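Local coordinates for protein HTPA Reductase (Selaginella moellendorffii, PDB 5U5I) that probably catalyses the NAD(P)H-dependent reduction of 4-hydroxy-tetrahydrodipicolinate to tetrahydrodipicolinate, a step of lysine biosynthesis by the diaminopimelate pathway, at residues T36-G41 with R55-R60; V74-Y79 with Q95-V100; Y153-T158 with L184-E189. One frame throughout, in Å; residues are numbered along the deposited sequence.

Contact 1 (T36-G41 with R55-R60). With NAD (nicotinamide-adenine-dinucleotide), chain E.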
loop_
_atom_site.group_PDB
_atom_site.type_symbol
_atom_site.label_atom_id
_atom_site.label_comp_id
_atom_site.label_asym_id
_atom_site.label_seq_id
_atom_site.Cartn_x
_atom_site.Cartn_y
_atom_site.Cartn_z
ATOM N N THR B 36 16.750 15.916 -31.106
ATOM C CA THR B 36 17.474 14.691 -30.765
ATOM C C THR B 36 18.838 15.060 -30.185
ATOM O O THR B 36 19.255 16.211 -30.275
ATOM C CB THR B 36 17.594 13.747 -31.990
ATOM O OG1 THR B 36 18.117 12.483 -31.579
ATOM C CG2 THR B 36 18.522 14.345 -33.126
ATOM N N GLY B 37 19.527 14.083 -29.600
ATOM C CA GLY B 37 20.704 14.340 -28.779
ATOM C C GLY B 37 22.014 14.558 -29.526
ATOM O O GLY B 37 22.059 14.444 -30.748
ATOM N N PRO B 38 23.093 14.881 -28.783
ATOM C CA PRO B 38 24.420 15.027 -29.379
ATOM C C PRO B 38 24.866 13.719 -30.041
ATOM O O PRO B 38 24.564 12.629 -29.524
ATOM C CB PRO B 38 25.323 15.367 -28.179
ATOM C CG PRO B 38 24.412 15.869 -27.116
ATOM C CD PRO B 38 23.102 15.171 -27.332
ATOM N N GLY B 39 25.535 13.835 -31.185
ATOM C CA GLY B 39 25.926 12.674 -31.995
ATOM C C GLY B 39 24.894 12.224 -33.032
ATOM O O GLY B 39 25.271 11.676 -34.065
ATOM N N ARG B 40 23.606 12.460 -32.777
ATOM C CA ARG B 40 22.545 12.014 -33.677
ATOM C C ARG B 40 22.357 13.035 -34.787
ATOM O O ARG B 40 22.446 14.236 -34.544
ATOM C CB ARG B 40 21.232 11.819 -32.909
ATOM C CG ARG B 40 21.311 10.847 -31.730
ATOM C CD ARG B 40 21.653 9.413 -32.142
ATOM N NE ARG B 40 20.734 8.858 -33.146
ATOM C CZ ARG B 40 20.974 7.781 -33.910
ATOM N NH1 ARG B 40 22.104 7.083 -33.805
ATOM N NH2 ARG B 40 20.064 7.388 -34.800
ATOM N N GLY B 41 22.106 12.556 -36.001
ATOM C CA GLY B 41 21.872 13.432 -37.155
ATOM C C GLY B 41 20.421 13.858 -37.251
ATOM O O GLY B 41 19.542 13.272 -36.612
ATOM N N ARG B 55 15.498 17.373 -35.563
ATOM C CA ARG B 55 16.612 18.296 -35.711
ATOM C C ARG B 55 17.604 18.102 -34.585
ATOM O O ARG B 55 17.253 17.679 -33.480
ATOM C CB ARG B 55 16.098 19.738 -35.715
ATOM C CG ARG B 55 15.015 20.013 -36.759
ATOM C CD ARG B 55 15.590 20.271 -38.141
ATOM N NE ARG B 55 16.056 21.652 -38.270
ATOM C CZ ARG B 55 15.280 22.733 -38.467
ATOM N NH1 ARG B 55 13.951 22.645 -38.585
ATOM N NH2 ARG B 55 15.855 23.934 -38.561
ATOM N N GLU B 56 18.847 18.450 -34.872
ATOM C CA GLU B 56 19.967 18.277 -33.951
ATOM C C GLU B 56 19.827 19.287 -32.812
ATOM O O GLU B 56 19.347 20.400 -33.034
ATOM C CB GLU B 56 21.305 18.452 -34.725
ATOM C CG GLU B 56 21.511 17.432 -35.853
ATOM C CD GLU B 56 22.547 17.837 -36.906
ATOM O OE1 GLU B 56 22.299 17.571 -38.109
ATOM O OE2 GLU B 56 23.608 18.404 -36.557
ATOM N N VAL B 57 20.210 18.899 -31.591
ATOM C CA VAL B 57 20.047 19.772 -30.414
ATOM C C VAL B 57 20.752 21.133 -30.521
ATOM O O VAL B 57 20.308 22.095 -29.920
ATOM C CB VAL B 57 20.477 19.080 -29.088
ATOM C CG1 VAL B 57 21.983 18.855 -29.027
ATOM C CG2 VAL B 57 20.001 19.878 -27.877
ATOM N N SER B 58 21.834 21.215 -31.288
ATOM C CA SER B 58 22.489 22.504 -31.529
ATOM C C SER B 58 21.600 23.478 -32.325
ATOM O O SER B 58 21.828 24.684 -32.285
ATOM C CB SER B 58 23.833 22.300 -32.223
ATOM O OG SER B 58 23.667 21.544 -33.400
ATOM N N GLU B 59 20.582 22.960 -33.019
ATOM C CA GLU B 59 19.587 23.795 -33.708
ATOM C C GLU B 59 18.434 24.289 -32.785
ATOM O O GLU B 59 17.499 24.935 -33.262
ATOM C CB GLU B 59 19.009 23.045 -34.921
ATOM C CG GLU B 59 20.045 22.409 -35.856
ATOM C CD GLU B 59 19.432 21.860 -37.152
ATOM O OE1 GLU B 59 19.081 22.688 -38.018
ATOM O OE2 GLU B 59 19.302 20.608 -37.314
ATOM N N ARG B 60 18.535 24.025 -31.484
ATOM C CA ARG B 60 17.440 24.228 -30.507
ATOM C C ARG B 60 16.784 25.610 -30.560
ATOM O O ARG B 60 15.557 25.700 -30.566
ATOM C CB ARG B 60 17.953 23.938 -29.082
ATOM C CG ARG B 60 17.005 24.296 -27.951
ATOM C CD ARG B 60 17.470 23.692 -26.634
ATOM N NE ARG B 60 18.653 24.371 -26.088
ATOM C CZ ARG B 60 19.197 24.108 -24.895
ATOM N NH1 ARG B 60 18.683 23.168 -24.104
ATOM N NH2 ARG B 60 20.263 24.783 -24.488
HETATM P PA NAD E . 16.821 6.468 -25.144
HETATM O O1A NAD E . 18.327 6.540 -25.068
HETATM O O2A NAD E . 16.152 5.345 -25.883
HETATM O O5B NAD E . 16.264 7.860 -25.722
HETATM C C5B NAD E . 16.778 9.092 -25.225
HETATM C C4B NAD E . 17.023 10.029 -26.397
HETATM O O4B NAD E . 17.328 11.337 -25.918
HETATM C C3B NAD E . 18.184 9.620 -27.299
HETATM O O3B NAD E . 17.665 9.338 -28.607
HETATM C C2B NAD E . 19.119 10.824 -27.285
HETATM O O2B NAD E . 19.722 11.095 -28.549
HETATM C C1B NAD E . 18.192 11.954 -26.872
HETATM N N9A NAD E . 18.814 13.161 -26.284
HETATM C C8A NAD E . 19.886 13.216 -25.475
HETATM N N7A NAD E . 20.153 14.494 -25.119
HETATM C C5A NAD E . 19.234 15.274 -25.699
HETATM C C6A NAD E . 18.953 16.719 -25.739
HETATM N N6A NAD E . 19.734 17.586 -25.056
HETATM N N1A NAD E . 17.893 17.128 -26.460
HETATM C C2A NAD E . 17.111 16.273 -27.152
HETATM N N3A NAD E . 17.321 14.943 -27.168
HETATM C C4A NAD E . 18.349 14.392 -26.470
HETATM O O3 NAD E . 16.314 6.480 -23.611
HETATM P PN NAD E . 14.830 6.043 -23.170
HETATM O O1N NAD E . 14.877 4.548 -23.017
HETATM O O2N NAD E . 13.812 6.664 -24.088
HETATM O O5D NAD E . 14.738 6.765 -21.741
HETATM C C5D NAD E . 14.933 8.177 -21.724
HETATM C C4D NAD E . 14.815 8.744 -20.326
HETATM O O4D NAD E . 13.486 8.530 -19.831
HETATM C C3D NAD E . 15.770 8.049 -19.371
HETATM O O3D NAD E . 16.331 9.025 -18.493
HETATM C C2D NAD E . 14.893 7.073 -18.609
HETATM O O2D NAD E . 15.369 6.800 -17.292
HETATM C C1D NAD E . 13.583 7.849 -18.568
HETATM N N1N NAD E . 12.354 7.078 -18.328
HETATM C C2N NAD E . 11.409 7.710 -17.625
HETATM C C3N NAD E . 10.187 7.129 -17.333
HETATM C C7N NAD E . 9.145 7.858 -16.527
HETATM O O7N NAD E . 8.058 7.324 -16.386
HETATM N N7N NAD E . 9.349 9.059 -15.976
HETATM C C4N NAD E . 9.947 5.843 -17.809
HETATM C C5N NAD E . 10.928 5.193 -18.550
HETATM C C6N NAD E . 12.136 5.838 -18.805
HETATM O O HOH W 1 22.059 16.322 -32.529
#

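Contact 2 (V74-Y79 with Q95-V100). With NAD (nicotinamide-adenine-dinucleotide), chain E.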
loop_
_atom_site.group_PDB
_atom_site.type_symbol
_atom_site.label_atom_id
_atom_site.label_comp_id
_atom_site.label_asym_id
_atom_site.label_seq_id
_atom_site.Cartn_x
_atom_site.Cartn_y
_atom_site.Cartn_z
ATOM N N VAL B 74 2.042 25.316 -27.216
ATOM C CA VAL B 74 2.805 24.087 -27.115
ATOM C C VAL B 74 3.252 23.741 -25.685
ATOM O O VAL B 74 3.653 24.612 -24.922
ATOM C CB VAL B 74 4.047 24.121 -28.055
ATOM C CG1 VAL B 74 5.028 25.220 -27.646
ATOM C CG2 VAL B 74 4.732 22.757 -28.098
ATOM N N ILE B 75 3.158 22.460 -25.351
ATOM C CA ILE B 75 3.729 21.894 -24.141
ATOM C C ILE B 75 4.827 20.972 -24.630
ATOM O O ILE B 75 4.600 20.154 -25.522
ATOM C CB ILE B 75 2.663 21.119 -23.313
ATOM C CG1 ILE B 75 1.668 22.106 -22.706
ATOM C CG2 ILE B 75 3.305 20.302 -22.207
ATOM C CD1 ILE B 75 0.447 21.477 -22.046
ATOM N N VAL B 76 6.026 21.114 -24.078
ATOM C CA VAL B 76 7.152 20.254 -24.441
ATOM C C VAL B 76 7.153 19.034 -23.531
ATOM O O VAL B 76 7.044 19.167 -22.316
ATOM C CB VAL B 76 8.507 20.991 -24.300
ATOM C CG1 VAL B 76 9.676 20.058 -24.577
ATOM C CG2 VAL B 76 8.554 22.191 -25.227
ATOM N N VAL B 77 7.270 17.851 -24.128
ATOM C CA VAL B 77 7.437 16.622 -23.397
ATOM C C VAL B 77 8.885 16.173 -23.586
ATOM O O VAL B 77 9.347 16.005 -24.735
ATOM C CB VAL B 77 6.446 15.555 -23.884
ATOM C CG1 VAL B 77 6.706 14.223 -23.200
ATOM C CG2 VAL B 77 5.027 16.021 -23.620
ATOM N N ASP B 78 9.584 15.989 -22.462
ATOM C CA ASP B 78 11.024 15.726 -22.429
ATOM C C ASP B 78 11.325 14.319 -21.905
ATOM O O ASP B 78 11.110 14.020 -20.700
ATOM C CB ASP B 78 11.705 16.790 -21.558
ATOM C CG ASP B 78 13.227 16.757 -21.642
ATOM O OD1 ASP B 78 13.874 15.744 -21.284
ATOM O OD2 ASP B 78 13.791 17.782 -22.043
ATOM N N TYR B 79 11.762 13.454 -22.823
ATOM C CA TYR B 79 12.337 12.160 -22.508
ATOM C C TYR B 79 13.646 12.072 -23.276
ATOM O O TYR B 79 13.695 11.585 -24.419
ATOM C CB TYR B 79 11.392 11.017 -22.888
ATOM C CG TYR B 79 10.242 10.817 -21.924
ATOM C CD1 TYR B 79 10.406 10.067 -20.755
ATOM C CD2 TYR B 79 8.986 11.351 -22.182
ATOM C CE1 TYR B 79 9.359 9.853 -19.879
ATOM C CE2 TYR B 79 7.926 11.152 -21.296
ATOM C CZ TYR B 79 8.120 10.402 -20.139
ATOM O OH TYR B 79 7.067 10.195 -19.249
ATOM N N GLN B 95 12.512 30.310 -21.780
ATOM C CA GLN B 95 11.548 30.587 -22.879
ATOM C C GLN B 95 10.077 30.705 -22.426
ATOM O O GLN B 95 9.213 30.981 -23.257
ATOM C CB GLN B 95 11.619 29.512 -23.984
ATOM C CG GLN B 95 12.964 29.330 -24.673
ATOM C CD GLN B 95 13.315 30.431 -25.669
ATOM O OE1 GLN B 95 12.454 30.950 -26.387
ATOM N NE2 GLN B 95 14.600 30.775 -25.733
ATOM N N GLY B 96 9.782 30.491 -21.142
ATOM C CA GLY B 96 8.400 30.382 -20.665
ATOM C C GLY B 96 7.618 29.201 -21.250
ATOM O O GLY B 96 6.385 29.228 -21.255
ATOM N N LEU B 97 8.325 28.176 -21.737
ATOM C CA LEU B 97 7.698 27.015 -22.348
ATOM C C LEU B 97 7.191 26.069 -21.260
ATOM O O LEU B 97 7.993 25.592 -20.450
ATOM C CB LEU B 97 8.694 26.238 -23.207
ATOM C CG LEU B 97 8.928 26.688 -24.645
ATOM C CD1 LEU B 97 10.211 26.063 -25.204
ATOM C CD2 LEU B 97 7.717 26.315 -25.488
ATOM N N PRO B 98 5.874 25.772 -21.242
ATOM C CA PRO B 98 5.451 24.733 -20.295
ATOM C C PRO B 98 5.979 23.360 -20.697
ATOM O O PRO B 98 6.135 23.074 -21.901
ATOM C CB PRO B 98 3.929 24.775 -20.372
ATOM C CG PRO B 98 3.633 25.312 -21.728
ATOM C CD PRO B 98 4.746 26.280 -22.044
ATOM N N PHE B 99 6.267 22.515 -19.707
ATOM C CA PHE B 99 6.830 21.206 -20.005
ATOM C C PHE B 99 6.460 20.079 -19.043
ATOM O O PHE B 99 6.177 20.289 -17.859
ATOM C CB PHE B 99 8.353 21.289 -20.161
ATOM C CG PHE B 99 9.076 21.622 -18.899
ATOM C CD1 PHE B 99 9.181 22.935 -18.472
ATOM C CD2 PHE B 99 9.639 20.617 -18.115
ATOM C CE1 PHE B 99 9.833 23.246 -17.288
ATOM C CE2 PHE B 99 10.299 20.919 -16.933
ATOM C CZ PHE B 99 10.399 22.239 -16.520
ATOM N N VAL B 100 6.501 18.878 -19.596
ATOM C CA VAL B 100 6.326 17.652 -18.864
ATOM C C VAL B 100 7.626 16.905 -19.015
ATOM O O VAL B 100 7.977 16.524 -20.117
ATOM C CB VAL B 100 5.163 16.820 -19.440
ATOM C CG1 VAL B 100 5.098 15.450 -18.784
ATOM C CG2 VAL B 100 3.854 17.556 -19.249
HETATM P PA NAD E . 16.821 6.468 -25.144
HETATM O O1A NAD E . 18.327 6.540 -25.068
HETATM O O2A NAD E . 16.152 5.345 -25.883
HETATM O O5B NAD E . 16.264 7.860 -25.722
HETATM C C5B NAD E . 16.778 9.092 -25.225
HETATM C C4B NAD E . 17.023 10.029 -26.397
HETATM O O4B NAD E . 17.328 11.337 -25.918
HETATM C C3B NAD E . 18.184 9.620 -27.299
HETATM O O3B NAD E . 17.665 9.338 -28.607
HETATM C C2B NAD E . 19.119 10.824 -27.285
HETATM O O2B NAD E . 19.722 11.095 -28.549
HETATM C C1B NAD E . 18.192 11.954 -26.872
HETATM N N9A NAD E . 18.814 13.161 -26.284
HETATM C C8A NAD E . 19.886 13.216 -25.475
HETATM N N7A NAD E . 20.153 14.494 -25.119
HETATM C C5A NAD E . 19.234 15.274 -25.699
HETATM C C6A NAD E . 18.953 16.719 -25.739
HETATM N N6A NAD E . 19.734 17.586 -25.056
HETATM N N1A NAD E . 17.893 17.128 -26.460
HETATM C C2A NAD E . 17.111 16.273 -27.152
HETATM N N3A NAD E . 17.321 14.943 -27.168
HETATM C C4A NAD E . 18.349 14.392 -26.470
HETATM O O3 NAD E . 16.314 6.480 -23.611
HETATM P PN NAD E . 14.830 6.043 -23.170
HETATM O O1N NAD E . 14.877 4.548 -23.017
HETATM O O2N NAD E . 13.812 6.664 -24.088
HETATM O O5D NAD E . 14.738 6.765 -21.741
HETATM C C5D NAD E . 14.933 8.177 -21.724
HETATM C C4D NAD E . 14.815 8.744 -20.326
HETATM O O4D NAD E . 13.486 8.530 -19.831
HETATM C C3D NAD E . 15.770 8.049 -19.371
HETATM O O3D NAD E . 16.331 9.025 -18.493
HETATM C C2D NAD E . 14.893 7.073 -18.609
HETATM O O2D NAD E . 15.369 6.800 -17.292
HETATM C C1D NAD E . 13.583 7.849 -18.568
HETATM N N1N NAD E . 12.354 7.078 -18.328
HETATM C C2N NAD E . 11.409 7.710 -17.625
HETATM C C3N NAD E . 10.187 7.129 -17.333
HETATM C C7N NAD E . 9.145 7.858 -16.527
HETATM O O7N NAD E . 8.058 7.324 -16.386
HETATM N N7N NAD E . 9.349 9.059 -15.976
HETATM C C4N NAD E . 9.947 5.843 -17.809
HETATM C C5N NAD E . 10.928 5.193 -18.550
HETATM C C6N NAD E . 12.136 5.838 -18.805
#

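Contact 3 (Y153-T158 with L184-E189)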
loop_
_atom_site.group_PDB
_atom_site.type_symbol
_atom_site.label_atom_id
_atom_site.label_comp_id
_atom_site.label_asym_id
_atom_site.label_seq_id
_atom_site.Cartn_x
_atom_site.Cartn_y
_atom_site.Cartn_z
ATOM N N TYR B 153 9.130 -7.772 11.263
ATOM C CA TYR B 153 8.977 -8.572 10.041
ATOM C C TYR B 153 10.262 -8.527 9.203
ATOM O O TYR B 153 11.112 -7.650 9.379
ATOM C CB TYR B 153 7.772 -8.108 9.190
ATOM C CG TYR B 153 6.401 -8.568 9.670
ATOM C CD1 TYR B 153 6.021 -8.457 11.013
ATOM C CD2 TYR B 153 5.467 -9.083 8.771
ATOM C CE1 TYR B 153 4.763 -8.869 11.447
ATOM C CE2 TYR B 153 4.211 -9.498 9.192
ATOM C CZ TYR B 153 3.864 -9.392 10.532
ATOM O OH TYR B 153 2.624 -9.798 10.947
ATOM N N THR B 154 10.388 -9.508 8.315
ATOM C CA THR B 154 11.490 -9.611 7.359
ATOM C C THR B 154 11.015 -9.090 5.997
ATOM O O THR B 154 9.904 -9.405 5.566
ATOM C CB THR B 154 11.957 -11.076 7.244
ATOM O OG1 THR B 154 12.488 -11.491 8.504
ATOM C CG2 THR B 154 13.034 -11.253 6.183
ATOM N N LEU B 155 11.854 -8.284 5.344
ATOM C CA LEU B 155 11.591 -7.760 3.998
ATOM C C LEU B 155 12.550 -8.395 2.997
ATOM O O LEU B 155 13.755 -8.380 3.219
ATOM C CB LEU B 155 11.769 -6.238 3.976
ATOM C CG LEU B 155 11.652 -5.502 2.626
ATOM C CD1 LEU B 155 10.299 -5.747 1.977
ATOM C CD2 LEU B 155 11.887 -4.008 2.781
ATOM N N GLN B 156 12.006 -8.956 1.914
ATOM C CA GLN B 156 12.773 -9.307 0.704
ATOM C C GLN B 156 12.261 -8.440 -0.456
ATOM O O GLN B 156 11.044 -8.342 -0.661
ATOM C CB GLN B 156 12.589 -10.774 0.334
ATOM C CG GLN B 156 13.079 -11.764 1.374
ATOM C CD GLN B 156 12.569 -13.180 1.138
ATOM O OE1 GLN B 156 12.201 -13.871 2.080
ATOM N NE2 GLN B 156 12.547 -13.616 -0.117
ATOM N N VAL B 157 13.179 -7.819 -1.204
ATOM C CA VAL B 157 12.829 -7.015 -2.389
ATOM C C VAL B 157 13.638 -7.515 -3.577
ATOM O O VAL B 157 14.870 -7.528 -3.536
ATOM C CB VAL B 157 13.105 -5.508 -2.199
ATOM C CG1 VAL B 157 12.700 -4.721 -3.448
ATOM C CG2 VAL B 157 12.387 -4.979 -0.969
ATOM N N THR B 158 12.940 -7.930 -4.626
ATOM C CA THR B 158 13.590 -8.369 -5.846
ATOM C C THR B 158 13.033 -7.585 -7.050
ATOM O O THR B 158 11.843 -7.261 -7.124
ATOM C CB THR B 158 13.546 -9.908 -6.022
ATOM O OG1 THR B 158 14.107 -10.258 -7.295
ATOM C CG2 THR B 158 12.140 -10.458 -5.950
ATOM N N LEU B 184 10.504 -2.110 9.036
ATOM C CA LEU B 184 11.375 -3.078 8.384
ATOM C C LEU B 184 12.818 -2.576 8.438
ATOM O O LEU B 184 13.069 -1.382 8.296
ATOM C CB LEU B 184 10.949 -3.336 6.932
ATOM C CG LEU B 184 9.749 -4.249 6.667
ATOM C CD1 LEU B 184 9.917 -5.589 7.371
ATOM C CD2 LEU B 184 8.427 -3.605 7.054
ATOM N N ASP B 185 13.749 -3.498 8.678
ATOM C CA ASP B 185 15.182 -3.211 8.676
ATOM C C ASP B 185 15.765 -3.788 7.383
ATOM O O ASP B 185 15.800 -5.015 7.202
ATOM C CB ASP B 185 15.862 -3.834 9.902
ATOM C CG ASP B 185 17.367 -3.586 9.933
ATOM O OD1 ASP B 185 17.808 -2.525 9.437
ATOM O OD2 ASP B 185 18.115 -4.450 10.460
ATOM N N PHE B 186 16.211 -2.894 6.495
ATOM C CA PHE B 186 16.576 -3.263 5.130
ATOM C C PHE B 186 17.443 -2.182 4.472
ATOM O O PHE B 186 16.960 -1.096 4.168
ATOM C CB PHE B 186 15.285 -3.475 4.327
ATOM C CG PHE B 186 15.480 -4.163 3.013
ATOM C CD1 PHE B 186 15.430 -5.550 2.929
ATOM C CD2 PHE B 186 15.681 -3.426 1.852
ATOM C CE1 PHE B 186 15.595 -6.191 1.712
ATOM C CE2 PHE B 186 15.848 -4.059 0.631
ATOM C CZ PHE B 186 15.801 -5.442 0.559
ATOM N N LYS B 187 18.722 -2.478 4.263
ATOM C CA LYS B 187 19.615 -1.580 3.515
ATOM C C LYS B 187 19.305 -1.636 2.007
ATOM O O LYS B 187 18.785 -2.633 1.505
ATOM C CB LYS B 187 21.080 -1.932 3.784
ATOM N N ASP B 188 19.620 -0.556 1.296
ATOM C CA ASP B 188 19.353 -0.464 -0.144
ATOM C C ASP B 188 20.071 -1.525 -0.974
ATOM O O ASP B 188 19.481 -2.066 -1.908
ATOM C CB ASP B 188 19.683 0.944 -0.668
ATOM C CG ASP B 188 18.663 1.996 -0.207
ATOM O OD1 ASP B 188 17.567 1.615 0.275
ATOM O OD2 ASP B 188 18.945 3.207 -0.332
ATOM N N GLU B 189 21.306 -1.866 -0.609
ATOM C CA GLU B 189 22.057 -2.895 -1.348
ATOM C C GLU B 189 21.536 -4.338 -1.148
ATOM O O GLU B 189 21.995 -5.254 -1.830
ATOM C CB GLU B 189 23.582 -2.786 -1.090
ATOM C CG GLU B 189 24.149 -3.453 0.171
ATOM C CD GLU B 189 24.351 -2.499 1.343
ATOM O OE1 GLU B 189 23.423 -1.716 1.659
ATOM O OE2 GLU B 189 25.437 -2.547 1.957
#

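Contact 1 (T36-G41 with R55-R60)
Thr36 and Arg55 join the two segments through the backbone. Thr36 N donates to Arg55 O at 3.0 Å, nearly straight on the hydrogen (160°). Thr36 and Glu56 form a parallel bridge pair. One water ties the next turn to this edge. It donates to Gly37 O and Arg40 O and takes a weak bond from Val57 N. Gly37 to Arg40 form a type II beta turn.

Van der Waals contacts centre on Val57. Its CG1 meets Pro38 CD at 4.2 Å, while CG2 touches NAD N6A at 3.6 Å. CG2 stands anti to the backbone N, and this turns it to the adenine. The methylene CG of Glu56 rests on the carbonyl oxygen, Arg40 O, at 3.6 Å.

Glu59 ties back to the start of its own segment through both carboxylate oxygens. Arg55 NE reaches Glu59 OE1 at 3.2 Å in a salt bridge. The oxygen lies in the guanidinium plane but is itself met from above the carboxylate plane. Glu59 OE2 accepts from Glu56 N, on its anti side.

Thr36 OG1 is hydrogen-bonded to Asp10, which also binds the NAD. Pro38 CD approaches NAD N7A of the adenine at 3.7 Å. Gly37 N gives a weak bond to NAD O2B of the adenosine ribose at 3.2 Å (132°). This is the adenosine end of a Rossmann-type dinucleotide site, with the loop after the second strand.

Contact 2 (V74-Y79 with Q95-V100)
Val76 bonds to the neighbouring strand through both its N and its O. Val76 N donates to Pro98 O at 2.9 Å. Val76 O accepts from Val100 N at 2.8 Å. Asp78 N then donates to Val100 O at 2.9 Å. All three bonds are close to straight at the hydrogen. CA-H...O contacts share the same acceptors, such as Val77 CA to Val100 O at 3.3 Å. The pattern is that of parallel strands.

The carboxylate of Asp78 is buried and well supplied with donors. OD2 is bonded to Tyr92 and Asn88, and OD1 to Thr80 and Thr103.

Val76 and Phe99 share one face of the sheet, with CB atoms 4.2 Å apart. Phe99 CG sits between its backbone N and carbonyl carbon (chi1 67°), and the ring leads away from Val76 to meet Tyr92. Val77 and Val100 share the other face. Just before the strands, Val74 CG1 packs on Leu97 CD2 at 3.6 Å. Ile75 CG1 meets Pro98 CG at 3.9 Å, the side chains crossing at about a right angle. Tyr79 turns a ring edge to NAD O4D, 3.6 Å from its CD1.

The strands belong to a beta-alpha-beta unit with helix 85-94. Strand 6-9 pairs with the far edge of 75-78. Helix 60-70 packs on Val74 and Leu97, and helix 240-259 on Ile75, Val77 and Pro98.

Contact 3 (Y153-T158 with L184-E189)
Leu155 lies against the Phe186 ring in a CH-pi contact. Its CD2 sits over one face, 4.0 Å from the ring centroid and 25° off the normal. Leu155 CD2 is offset toward the rim, 3.6 Å from Phe186 CG. The two side chains cross at about a right angle. Phe186 CG is anti to its backbone N (chi1 -166°), which carries the ring from the loop toward the strand. The same ring reaches along the strand to Val157, whose CG2 meets Phe186 CZ at 3.8 Å. That approach is oblique. Leu155 and Val157 are two positions apart, and both point to the loop, so one ring spans both.

Leu184 supplies the other aliphatic contacts. Its CG packs on Leu155 CB at 3.9 Å. Its CD1 touches Tyr153 CB at 3.8 Å. Leu155 CB touches both Leu184 CG and Phe186 CD1, which come from well-separated directions.

The strand is part of the mixed sheet of the C-terminal domain of a DapB-family reductase. The loop follows helix 170-181 and leads to strand 192-194, which pairs in parallel with 154-161. This makes a beta-alpha-beta crossover, and the contact lies between its first strand and the loop that returns from its helix. Leu179 and Ile176 of that helix also pack here, on Leu155, Val157 and Phe186.

No hydrogen bond joins 153-158 to 184-189. Carbonyl oxygens instead meet carbon. Leu155 O lies 3.2 Å from Phe186 CE1, and Tyr153 O is 3.1 Å from Leu184 CD1. Some backbone groups have partners elsewhere: Thr154 and Gln156 bond to strand 214-222, and Phe186 O accepts from Arg180. Tyr153 also packs on Gln131 of the second subunit.

Contact 2 is the buried one. Contacts 1 and 3 are partly buried and include exposed residues. Contacts 1 and 2 both lie in the N-terminal part of the chain and both touch NAD, at the adenosine end and beside the nicotinamide ribose. Their centres are about 17 Å apart, and they belong to different sheets. Contact 3 is in the C-terminal domain, its centre about 43 Å from that of contact 1 and 38 Å from that of contact 2. Contact 2 combines three backbone hydrogen bonds with aliphatic packing on both faces. Contact 1 has one such bond, a bridging water and a shared cofactor, with a salt bridge inside 55-60. Contact 3 joins strand to loop by apolar side chains.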